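Local coordinates for protein galactose-1-phosphate uridylyltransferase (Bacillus cereus, PDB 4QVU) that is of unknown function but binds zinc, has an HIT-like fold and may act as a uridylyltransferase on hexose 1-phosphates, at residues A[136-140]-A[141-145]; A[88-91]-A[92-96]. All blocks are in the same frame, centred on the assembly; numbering follows the deposited sequence.

Contact 1 of 2, residues A[136-140]-A[141-145]; sequences DNVEQ and DNFQG. With NA (sodium ion), chain D; NA (sodium ion), chain B.
The shortest hydrogen bond of this turn runs from E139 N to N142 OD1, 2.9 Å and almost straight at 174°, the donor tilted 35° from the carbonyl plane of the amide. With CG set beside its own backbone N (chi1 -65°), N142 can reach back over the turn, while its ND2 is held by the carbonyl of R161. In return N142 N donates to E139 O (3.0 Å), so two bonds in opposite senses join the same pair of residues. F143 N to Q140 O, 3.1 Å, adds the next 3-10 link. V138 CG2 meets the edge of the F143 ring at CZ (4.0 Å), the two side chains crossing at nearly a right angle. E139 OE1 lies 4.1 Å from D141 OD2, but OE2 makes a salt bridge to K233 of the third subunit. V138 O and D136 O each bind a sodium ion at 2.2 Å; the first ion is shared with L135 O and with D136 O of the second subunit, the other with L135 O and V138 O of the second subunit, and each also holds a water. The lysine probably eases repulsion between the two carboxylates, while the sodium ions tie together backbone carbonyls of two subunits.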
loop_
_atom_site.group_PDB
_atom_site.type_symbol
_atom_site.label_atom_id
_atom_site.label_comp_id
_atom_site.label_asym_id
_atom_site.label_seq_id
_atom_site.Cartn_x
_atom_site.Cartn_y
_atom_site.Cartn_z
ATOM N N ASP A 136 5.472 10.178 -15.151
ATOM C CA ASP A 136 5.175 8.785 -15.484
ATOM C C ASP A 136 4.730 7.924 -14.294
ATOM O O ASP A 136 3.651 7.342 -14.374
ATOM C CB ASP A 136 6.377 8.094 -16.141
ATOM C CG ASP A 136 6.550 8.426 -17.602
ATOM O OD1 ASP A 136 5.727 9.200 -18.137
ATOM O OD2 ASP A 136 7.500 7.897 -18.222
ATOM N N ASN A 137 5.528 7.849 -13.212
ATOM C CA ASN A 137 5.263 6.968 -12.069
ATOM C C ASN A 137 4.657 7.682 -10.862
ATOM O O ASN A 137 4.709 7.143 -9.761
ATOM C CB ASN A 137 6.558 6.280 -11.639
ATOM C CG ASN A 137 7.230 5.498 -12.731
ATOM O OD1 ASN A 137 6.588 4.901 -13.602
ATOM N ND2 ASN A 137 8.544 5.488 -12.710
ATOM N N VAL A 138 4.065 8.849 -11.047
ATOM C CA VAL A 138 3.328 9.523 -9.969
ATOM C C VAL A 138 1.874 9.643 -10.452
ATOM O O VAL A 138 1.632 9.800 -11.659
ATOM C CB VAL A 138 3.918 10.878 -9.461
ATOM C CG1 VAL A 138 5.282 10.672 -8.810
ATOM C CG2 VAL A 138 3.991 11.938 -10.559
ATOM N N GLU A 139 0.910 9.471 -9.542
ATOM C CA GLU A 139 -0.497 9.564 -9.940
ATOM C C GLU A 139 -1.153 10.775 -9.274
ATOM O O GLU A 139 -0.612 11.325 -8.317
ATOM C CB GLU A 139 -1.271 8.275 -9.631
ATOM C CG GLU A 139 -1.234 7.813 -8.191
ATOM C CD GLU A 139 -2.340 6.831 -7.861
ATOM O OE1 GLU A 139 -3.528 7.205 -7.997
ATOM O OE2 GLU A 139 -2.018 5.703 -7.423
ATOM N N GLN A 140 -2.309 11.185 -9.801
ATOM C CA GLN A 140 -3.139 12.305 -9.349
ATOM C C GLN A 140 -3.447 12.210 -7.844
ATOM O O GLN A 140 -3.316 13.215 -7.136
ATOM C CB GLN A 140 -4.451 12.335 -10.160
ATOM C CG GLN A 140 -4.223 12.561 -11.663
ATOM C CD GLN A 140 -5.459 12.407 -12.529
ATOM O OE1 GLN A 140 -6.325 11.543 -12.299
ATOM N NE2 GLN A 140 -5.514 13.185 -13.610
ATOM N N ASP A 141 -3.787 10.998 -7.347
ATOM C CA ASP A 141 -4.131 10.766 -5.937
ATOM C C ASP A 141 -2.938 10.928 -4.984
ATOM O O ASP A 141 -3.175 11.042 -3.780
ATOM C CB ASP A 141 -4.751 9.380 -5.740
ATOM C CG ASP A 141 -6.198 9.275 -6.205
ATOM O OD1 ASP A 141 -6.684 10.215 -6.891
ATOM O OD2 ASP A 141 -6.844 8.253 -5.898
ATOM N N ASN A 142 -1.685 11.003 -5.486
ATOM C CA ASN A 142 -0.511 11.253 -4.629
ATOM C C ASN A 142 -0.455 12.727 -4.177
ATOM O O ASN A 142 0.341 13.060 -3.291
ATOM C CB ASN A 142 0.811 10.884 -5.325
ATOM C CG ASN A 142 1.003 9.423 -5.656
ATOM O OD1 ASN A 142 1.490 9.075 -6.734
ATOM N ND2 ASN A 142 0.613 8.527 -4.757
ATOM N N PHE A 143 -1.312 13.589 -4.767
ATOM C CA PHE A 143 -1.367 15.038 -4.509
ATOM C C PHE A 143 -2.724 15.456 -3.850
ATOM O O PHE A 143 -2.896 16.627 -3.496
ATOM C CB PHE A 143 -1.119 15.821 -5.830
ATOM C CG PHE A 143 0.149 15.362 -6.524
ATOM C CD1 PHE A 143 1.401 15.722 -6.033
ATOM C CD2 PHE A 143 0.092 14.499 -7.613
ATOM C CE1 PHE A 143 2.571 15.243 -6.635
ATOM C CE2 PHE A 143 1.262 14.016 -8.208
ATOM C CZ PHE A 143 2.494 14.394 -7.716
ATOM N N GLN A 144 -3.656 14.486 -3.663
ATOM C CA GLN A 144 -4.942 14.677 -2.971
ATOM C C GLN A 144 -4.746 14.368 -1.491
ATOM O O GLN A 144 -3.757 13.730 -1.142
ATOM C CB GLN A 144 -6.063 13.789 -3.569
ATOM C CG GLN A 144 -6.268 13.841 -5.089
ATOM C CD GLN A 144 -6.987 15.052 -5.630
ATOM O OE1 GLN A 144 -7.196 16.062 -4.953
ATOM N NE2 GLN A 144 -7.378 14.971 -6.890
ATOM N N GLY A 145 -5.671 14.794 -0.636
ATOM C CA GLY A 145 -5.573 14.500 0.788
ATOM C C GLY A 145 -6.465 15.287 1.730
ATOM O O GLY A 145 -7.546 15.765 1.355
HETATM NA NA NA D . 2.528 6.204 -15.940
HETATM NA NA NA B . 1.449 10.259 -13.843
HETATM O O HOH W 1 -0.380 11.939 -13.184
HETATM O O HOH W 2 4.362 4.544 -16.638
#

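Contact 2 of 2, residues A[88-91]-A[92-96]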
loop_
_atom_site.group_PDB
_atom_site.type_symbol
_atom_site.label_atom_id
_atom_site.label_comp_id
_atom_site.label_asym_id
_atom_site.label_seq_id
_atom_site.Cartn_x
_atom_site.Cartn_y
_atom_site.Cartn_z
ATOM N N PHE A 88 12.323 32.931 -9.322
ATOM C CA PHE A 88 13.488 32.602 -10.150
ATOM C C PHE A 88 13.500 31.100 -10.514
ATOM O O PHE A 88 13.604 30.765 -11.695
ATOM C CB PHE A 88 14.781 32.984 -9.403
ATOM C CG PHE A 88 16.080 32.837 -10.163
ATOM C CD1 PHE A 88 16.596 33.898 -10.903
ATOM C CD2 PHE A 88 16.816 31.659 -10.094
ATOM C CE1 PHE A 88 17.817 33.775 -11.575
ATOM C CE2 PHE A 88 18.039 31.538 -10.761
ATOM C CZ PHE A 88 18.529 32.594 -11.500
ATOM N N SER A 89 13.360 30.214 -9.499
ATOM C CA SER A 89 13.380 28.750 -9.619
ATOM C C SER A 89 12.306 28.224 -10.571
ATOM O O SER A 89 12.658 27.499 -11.496
ATOM C CB SER A 89 13.195 28.097 -8.254
ATOM O OG SER A 89 14.267 28.442 -7.393
ATOM N N ILE A 90 11.017 28.574 -10.335
ATOM C CA ILE A 90 9.867 28.167 -11.147
ATOM C C ILE A 90 10.042 28.658 -12.598
ATOM O O ILE A 90 9.828 27.866 -13.516
ATOM C CB ILE A 90 8.533 28.696 -10.526
ATOM C CG1 ILE A 90 8.241 28.110 -9.115
ATOM C CG2 ILE A 90 7.316 28.550 -11.476
ATOM C CD1 ILE A 90 7.805 26.757 -9.052
ATOM N N LYS A 91 10.425 29.952 -12.802
ATOM C CA LYS A 91 10.620 30.569 -14.127
ATOM C C LYS A 91 11.644 29.786 -14.961
ATOM O O LYS A 91 11.352 29.453 -16.105
ATOM C CB LYS A 91 11.068 32.049 -14.004
ATOM C CG LYS A 91 11.246 32.774 -15.352
ATOM C CD LYS A 91 11.607 34.271 -15.269
ATOM C CE LYS A 91 13.078 34.608 -15.130
ATOM N NZ LYS A 91 13.594 34.411 -13.749
ATOM N N HIS A 92 12.815 29.476 -14.388
ATOM C CA HIS A 92 13.869 28.780 -15.120
ATOM C C HIS A 92 13.533 27.303 -15.322
ATOM O O HIS A 92 13.929 26.747 -16.345
ATOM C CB HIS A 92 15.219 28.948 -14.427
ATOM C CG HIS A 92 15.697 30.367 -14.522
ATOM N ND1 HIS A 92 16.057 30.925 -15.742
ATOM C CD2 HIS A 92 15.794 31.318 -13.565
ATOM C CE1 HIS A 92 16.370 32.182 -15.481
ATOM N NE2 HIS A 92 16.241 32.459 -14.185
ATOM N N TRP A 93 12.766 26.693 -14.402
ATOM C CA TRP A 93 12.310 25.310 -14.508
ATOM C C TRP A 93 11.330 25.160 -15.680
ATOM O O TRP A 93 11.499 24.269 -16.518
ATOM C CB TRP A 93 11.652 24.875 -13.181
ATOM C CG TRP A 93 10.726 23.687 -13.235
ATOM C CD1 TRP A 93 11.019 22.433 -13.691
ATOM C CD2 TRP A 93 9.434 23.590 -12.611
ATOM N NE1 TRP A 93 9.943 21.596 -13.500
ATOM C CE2 TRP A 93 8.973 22.266 -12.804
ATOM C CE3 TRP A 93 8.609 24.501 -11.918
ATOM C CZ2 TRP A 93 7.721 21.833 -12.343
ATOM C CZ3 TRP A 93 7.371 24.070 -11.464
ATOM C CH2 TRP A 93 6.941 22.749 -11.672
ATOM N N LEU A 94 10.327 26.039 -15.739
ATOM C CA LEU A 94 9.277 25.964 -16.737
ATOM C C LEU A 94 9.793 26.363 -18.118
ATOM O O LEU A 94 9.378 25.736 -19.091
ATOM C CB LEU A 94 8.060 26.821 -16.332
ATOM C CG LEU A 94 7.299 26.346 -15.072
ATOM C CD1 LEU A 94 6.153 27.232 -14.764
ATOM C CD2 LEU A 94 6.798 24.913 -15.204
ATOM N N ASN A 95 10.722 27.336 -18.209
ATOM C CA ASN A 95 11.280 27.764 -19.495
ATOM C C ASN A 95 12.216 26.717 -20.088
ATOM O O ASN A 95 12.256 26.600 -21.312
ATOM C CB ASN A 95 12.021 29.093 -19.379
ATOM C CG ASN A 95 11.112 30.284 -19.226
ATOM O OD1 ASN A 95 10.067 30.406 -19.883
ATOM N ND2 ASN A 95 11.529 31.223 -18.401
ATOM N N LEU A 96 12.962 25.959 -19.243
ATOM C CA LEU A 96 13.887 24.920 -19.723
ATOM C C LEU A 96 13.103 23.730 -20.316
ATOM O O LEU A 96 13.591 23.095 -21.250
ATOM C CB LEU A 96 14.839 24.435 -18.610
ATOM C CG LEU A 96 16.065 23.597 -19.047
ATOM C CD1 LEU A 96 17.132 24.463 -19.718
ATOM C CD2 LEU A 96 16.686 22.875 -17.863
#
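L94 N donates to I90 O at 2.9 Å, one of a run of i-to-i+4 bonds. The same pattern links H92 N to F88 O, W93 N to S89 O (3.0 Å) and N95 N to K91 O. One turn apart, the F88 and H92 rings form a T-shaped pair: an edge of the imidazole points to the phenyl face, with centroids 4.3 Å apart and planes at 61°. H92 CD2 stands 3.4 Å above the centre of the F88 ring. F88 swings CG away from its backbone N (chi1 -174°), whereas H92 keeps CG beside its own (chi1 -69°), and these different settings bring the rings together. W48 also meets the H92 ring. Elsewhere around the helix, I90 uses two branches: CD1 packs on W93 CZ3 at 3.6 Å, and CG2 touches L94 CD1 at 3.7 Å, with the side chains running alongside one another. L94 CD2 covers part of one indole face, and W93 NE1 is bonded to the carbonyl of V105. I90 and W93 continue onto L107 and I215, F88 onto A41 and I46. This is an amphipathic alpha-helix laid against an antiparallel sheet, as expected of an HIT-like domain.

Contact 2 comes first along the chain, on helix 79-97 in the N-terminal DUF4931 region; contact 1 follows in the loop between strands 123-129 and 145-150, in the C-terminal region. Their centres are 22 Å apart and their nearest atoms about 10 Å, so they do not touch. Both lean on strand 214-222 of the ten-stranded antiparallel sheet, contact 2 at I215 and contact 1 at I216 and K218. Their surroundings differ: residues 88-96 meet no other chain of the assembly, whereas residues 136-145 are approached by all three other subunits. Contact 2 thus belongs to the packing of helix on sheet within one subunit, whereas contact 1 contributes to the interfaces of the four-chain assembly.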